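Local coordinates for protein dihydrodipicolinate synthase (Bacteroides thetaiotaomicron, PDB 4XKY) that probably catalyses a Schiff-base aldol reaction of pyruvate, as a dihydrodipicolinate synthase of lysine biosynthesis or a related N-acetylneuraminate lyase, at residues C79-S84 with V104-Y109; I195-V200 with V220-A225. One frame throughout, in Å; residues are numbered along the deposited sequence.

Interaction 1 (C79-S84 with V104-Y109); sequences CISDTS and VSAPPY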
loop_
_atom_site.group_PDB
_atom_site.type_symbol
_atom_site.label_atom_id
_atom_site.label_comp_id
_atom_site.label_asym_id
_atom_site.label_seq_id
_atom_site.Cartn_x
_atom_site.Cartn_y
_atom_site.Cartn_z
ATOM N N CYS A 79 2.749 17.186 21.306
ATOM C CA CYS A 79 2.453 15.882 20.737
ATOM C C CYS A 79 2.877 14.801 21.721
ATOM O O CYS A 79 4.051 14.715 22.119
ATOM C CB CYS A 79 3.152 15.677 19.396
ATOM S SG CYS A 79 2.500 14.288 18.439
ATOM N N ILE A 80 1.900 13.994 22.125
ATOM C CA ILE A 80 2.128 12.895 23.061
ATOM C C ILE A 80 2.039 11.496 22.421
ATOM O O ILE A 80 2.118 10.503 23.144
ATOM C CB ILE A 80 1.140 12.941 24.247
ATOM C CG1 ILE A 80 -0.308 12.841 23.771
ATOM C CG2 ILE A 80 1.329 14.216 25.067
ATOM C CD1 ILE A 80 -1.284 12.439 24.865
ATOM N N SER A 81 1.868 11.408 21.098
ATOM C CA SER A 81 1.741 10.100 20.419
ATOM C C SER A 81 2.975 9.246 20.693
ATOM O O SER A 81 4.092 9.739 20.718
ATOM C CB SER A 81 1.559 10.216 18.892
ATOM O OG SER A 81 0.607 11.201 18.522
ATOM N N ASP A 82 2.738 7.971 20.942
ATOM C CA ASP A 82 3.794 7.032 21.269
ATOM C C ASP A 82 3.197 5.671 21.048
ATOM O O ASP A 82 1.990 5.511 21.159
ATOM C CB ASP A 82 4.233 7.159 22.732
ATOM C CG ASP A 82 5.597 6.526 22.981
ATOM O OD1 ASP A 82 5.707 5.281 23.073
ATOM O OD2 ASP A 82 6.573 7.288 23.060
ATOM N N THR A 83 4.022 4.681 20.757
ATOM C CA THR A 83 3.491 3.339 20.581
ATOM C C THR A 83 3.019 2.804 21.932
ATOM O O THR A 83 2.144 1.944 21.973
ATOM C CB THR A 83 4.533 2.385 19.974
ATOM O OG1 THR A 83 5.680 2.343 20.829
ATOM C CG2 THR A 83 4.972 2.891 18.600
ATOM N N SER A 84 3.601 3.306 23.023
ATOM C CA SER A 84 3.171 2.919 24.385
ATOM C C SER A 84 2.253 3.958 25.017
ATOM O O SER A 84 2.639 5.105 25.203
ATOM C CB SER A 84 4.375 2.678 25.304
ATOM O OG SER A 84 3.994 2.737 26.669
ATOM N N VAL A 104 -1.656 16.706 21.813
ATOM C CA VAL A 104 -2.024 16.336 20.450
ATOM C C VAL A 104 -1.725 14.846 20.333
ATOM O O VAL A 104 -0.649 14.400 20.720
ATOM C CB VAL A 104 -1.189 17.122 19.430
ATOM C CG1 VAL A 104 -1.635 16.831 18.007
ATOM C CG2 VAL A 104 -1.293 18.609 19.715
ATOM N N SER A 105 -2.667 14.071 19.823
ATOM C CA SER A 105 -2.519 12.627 19.861
ATOM C C SER A 105 -3.050 11.931 18.622
ATOM O O SER A 105 -4.182 12.183 18.200
ATOM C CB SER A 105 -3.288 12.090 21.060
ATOM O OG SER A 105 -3.605 10.730 20.874
ATOM N N ALA A 106 -2.243 11.030 18.080
ATOM C CA ALA A 106 -2.679 10.083 17.057
ATOM C C ALA A 106 -2.625 8.698 17.663
ATOM O O ALA A 106 -1.743 8.409 18.465
ATOM C CB ALA A 106 -1.758 10.131 15.849
ATOM N N PRO A 107 -3.543 7.820 17.266
ATOM C CA PRO A 107 -3.408 6.455 17.756
ATOM C C PRO A 107 -2.195 5.792 17.110
ATOM O O PRO A 107 -1.799 6.165 16.002
ATOM C CB PRO A 107 -4.712 5.791 17.317
ATOM C CG PRO A 107 -5.123 6.558 16.090
ATOM C CD PRO A 107 -4.555 7.945 16.202
ATOM N N PRO A 108 -1.583 4.836 17.809
ATOM C CA PRO A 108 -0.359 4.210 17.324
ATOM C C PRO A 108 -0.615 3.480 16.003
ATOM O O PRO A 108 -1.711 2.965 15.809
ATOM C CB PRO A 108 -0.026 3.215 18.435
ATOM C CG PRO A 108 -1.336 2.891 19.052
ATOM C CD PRO A 108 -2.074 4.196 19.037
ATOM N N TYR A 109 0.368 3.441 15.110
ATOM C CA TYR A 109 0.112 2.960 13.736
ATOM C C TYR A 109 -0.514 1.567 13.647
ATOM O O TYR A 109 -1.419 1.345 12.847
ATOM C CB TYR A 109 1.367 3.039 12.853
ATOM C CG TYR A 109 2.436 1.988 13.081
ATOM C CD1 TYR A 109 2.500 0.849 12.275
ATOM C CD2 TYR A 109 3.408 2.150 14.069
ATOM C CE1 TYR A 109 3.483 -0.107 12.464
ATOM C CE2 TYR A 109 4.395 1.196 14.266
ATOM C CZ TYR A 109 4.428 0.070 13.459
ATOM O OH TYR A 109 5.402 -0.885 13.642
#
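The side chain of Ser81 lies over the backbone of Ala106, just past the C-terminal ends of two neighbouring parallel strands of the TIM barrel, 76-79 and 102-105. Cys79 and Val104 form the last parallel bridge between these strands, and the peptide N of Ile80 closes it by giving a nearly straight hydrogen bond to Val104 O (2.9 Å, 168° at the hydrogen). Cys79 CA adds a CH...O contact of 3.4 Å to Val104 O. Ile80 carries CG1 between its backbone N and carbonyl carbon (chi1 60°), a setting that brings this methylene to 4.1 Å from Ser105 CB. Further on the two loops still run almost the same way, and Thr83 CA rests 4.1 Å from Pro108 CB. Thr83 OG1 hydrogen-bonds the backbone of a neighbouring subunit, so this rim of the barrel also meets the tetramer interface. Asp82 OD1 accepts from Ser84 N in an Asx turn leading into helix 85-97, while OD2 forms a salt bridge with Arg59. Ser81 OG shares a hydrogen bond with the hydroxyl of Tyr136, the predicted proton donor/acceptor, and also accepts from Ala106 N a bond of 2.9 Å with 164° at the hydrogen.

Interaction 2 (I195-V200 with V220-A225); sequences IMAESV and VSLYNA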
loop_
_atom_site.group_PDB
_atom_site.type_symbol
_atom_site.label_atom_id
_atom_site.label_comp_id
_atom_site.label_asym_id
_atom_site.label_seq_id
_atom_site.Cartn_x
_atom_site.Cartn_y
_atom_site.Cartn_z
ATOM N N ILE A 195 -1.422 23.972 1.213
ATOM C CA ILE A 195 -2.876 24.031 1.088
ATOM C C ILE A 195 -3.549 24.777 2.249
ATOM O O ILE A 195 -4.768 24.662 2.446
ATOM C CB ILE A 195 -3.479 22.620 1.002
ATOM C CG1 ILE A 195 -3.049 21.759 2.199
ATOM C CG2 ILE A 195 -3.104 21.994 -0.320
ATOM C CD1 ILE A 195 -3.841 20.472 2.360
ATOM N N MET A 196 -2.755 25.522 3.006
ATOM C CA MET A 196 -3.278 26.310 4.115
ATOM C C MET A 196 -4.198 27.392 3.599
ATOM O O MET A 196 -5.288 27.589 4.138
ATOM C CB MET A 196 -2.138 26.954 4.905
ATOM C CG MET A 196 -2.551 27.766 6.124
ATOM S SD MET A 196 -2.700 29.547 5.780
ATOM C CE MET A 196 -1.003 30.042 5.509
ATOM N N ALA A 197 -3.742 28.122 2.584
ATOM C CA ALA A 197 -4.517 29.239 2.061
ATOM C C ALA A 197 -5.865 28.760 1.537
ATOM O O ALA A 197 -6.900 29.361 1.825
ATOM C CB ALA A 197 -3.756 29.962 0.966
ATOM N N GLU A 198 -5.872 27.655 0.797
ATOM C CA GLU A 198 -7.130 27.239 0.212
ATOM C C GLU A 198 -8.062 26.678 1.299
ATOM O O GLU A 198 -9.267 26.893 1.251
ATOM C CB GLU A 198 -6.907 26.282 -0.948
ATOM C CG GLU A 198 -6.659 24.846 -0.565
ATOM C CD GLU A 198 -6.167 24.053 -1.760
ATOM O OE1 GLU A 198 -6.841 23.067 -2.149
ATOM O OE2 GLU A 198 -5.118 24.443 -2.317
ATOM N N SER A 199 -7.498 25.999 2.293
ATOM C CA SER A 199 -8.311 25.441 3.366
ATOM C C SER A 199 -8.865 26.570 4.223
ATOM O O SER A 199 -10.027 26.535 4.604
ATOM C CB SER A 199 -7.503 24.479 4.223
ATOM O OG SER A 199 -6.838 23.510 3.424
ATOM N N VAL A 200 -8.051 27.593 4.506
ATOM C CA VAL A 200 -8.539 28.703 5.331
ATOM C C VAL A 200 -9.630 29.485 4.594
ATOM O O VAL A 200 -10.635 29.861 5.185
ATOM C CB VAL A 200 -7.402 29.637 5.801
ATOM C CG1 VAL A 200 -7.950 30.887 6.479
ATOM C CG2 VAL A 200 -6.518 28.910 6.791
ATOM N N VAL A 220 1.764 34.033 8.560
ATOM C CA VAL A 220 0.733 34.803 9.252
ATOM C C VAL A 220 0.023 35.733 8.283
ATOM O O VAL A 220 -1.210 35.831 8.309
ATOM C CB VAL A 220 1.322 35.597 10.433
ATOM C CG1 VAL A 220 0.318 36.603 10.977
ATOM C CG2 VAL A 220 1.717 34.626 11.534
ATOM N N SER A 221 0.800 36.395 7.428
ATOM C CA SER A 221 0.225 37.247 6.386
ATOM C C SER A 221 -0.657 36.486 5.423
ATOM O O SER A 221 -1.706 36.983 5.032
ATOM C CB SER A 221 1.304 37.984 5.588
ATOM O OG SER A 221 1.969 38.908 6.418
ATOM N N LEU A 222 -0.239 35.293 5.024
ATOM C CA LEU A 222 -1.050 34.506 4.115
ATOM C C LEU A 222 -2.325 34.015 4.808
ATOM O O LEU A 222 -3.421 34.058 4.216
ATOM C CB LEU A 222 -0.254 33.354 3.518
ATOM C CG LEU A 222 -0.957 32.377 2.567
ATOM C CD1 LEU A 222 -1.838 33.015 1.497
ATOM C CD2 LEU A 222 0.124 31.538 1.906
ATOM N N TYR A 223 -2.195 33.600 6.065
ATOM C CA TYR A 223 -3.362 33.188 6.838
ATOM C C TYR A 223 -4.446 34.292 6.879
ATOM O O TYR A 223 -5.649 34.015 6.678
ATOM C CB TYR A 223 -2.986 32.786 8.269
ATOM C CG TYR A 223 -4.206 32.689 9.163
ATOM C CD1 TYR A 223 -5.050 31.576 9.101
ATOM C CD2 TYR A 223 -4.548 33.729 10.045
ATOM C CE1 TYR A 223 -6.181 31.481 9.906
ATOM C CE2 TYR A 223 -5.684 33.645 10.852
ATOM C CZ TYR A 223 -6.504 32.529 10.770
ATOM O OH TYR A 223 -7.639 32.433 11.563
ATOM N N ASN A 224 -4.011 35.518 7.165
ATOM C CA ASN A 224 -4.898 36.695 7.267
ATOM C C ASN A 224 -5.547 37.102 5.935
ATOM O O ASN A 224 -6.731 37.457 5.895
ATOM C CB ASN A 224 -4.110 37.875 7.874
ATOM C CG ASN A 224 -3.897 37.716 9.372
ATOM O OD1 ASN A 224 -4.810 37.351 10.088
ATOM N ND2 ASN A 224 -2.705 38.001 9.850
ATOM N N ALA A 225 -4.758 37.042 4.861
ATOM C CA ALA A 225 -5.257 37.249 3.510
ATOM C C ALA A 225 -6.270 36.164 3.119
ATOM O O ALA A 225 -7.236 36.469 2.422
ATOM C CB ALA A 225 -4.110 37.257 2.516
#
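Met196, Ala197 and Val200 on helix 196-200 face Leu222 and Tyr223 on helix 220-225, the two axes running roughly the same way at a crossing angle of -29° with a closest approach of 9.0 Å. No hydrogen bond spans the interface; it is held by apolar contacts between buried side chains. Met196 sends CG out anti to its backbone N (chi1 -178°) and then bends at the next two torsions, which lays its thioether against the opposite helix at Tyr223: SD comes within 3.8 Å of Tyr223 CA. The terminal methyl CE settles beside Leu222, 3.8 Å from its CG, and the two side chains pass each other in opposite directions. Next to it, the CD1 branch of Leu222 touches the small Ala197 CB at 3.6 Å. Val200 meets Tyr223 from the side: Val200 CG2 sits at the ring edge, near its plane, 3.8 Å from Tyr223 CD1, and the side chains cross at about a right angle. At the start of helix 196-200, Ile195 O receives both Ser199 N and Ser199 OG, the hydroxyl at 2.6 Å, from opposite faces of the carbonyl plane. Leu222 continues onto Gln238 and Val241 of helix 231-247, while Met196 and Tyr223 both reach Ile8 in strand 7-8. Here, then, the helices following strands 187-190 and 206-207 pack side by side on the outside of the barrel, as successive helices do in the (beta/alpha)8 TIM-barrel fold.

Overall arrangement
Interaction 1 closes before interaction 2 opens along the chain, and the two lie on opposite sides of the molecule's centre, with centres 28 Å apart and nearest atoms about 16 Å apart. They share one parallel barrel but different layers of it. Residues 79-84 and 104-109 belong to strand ends and the loops after them, close to the predicted catalytic Tyr136 and Lys164. Residues 195-200 and 220-225 belong to the outer helical shell, alongside strand 7-8, where the barrel closes against strand 206-207. Thus interaction 1 shapes the surroundings of the probable active site, whereas interaction 2 joins two helices around the barrel's late strands.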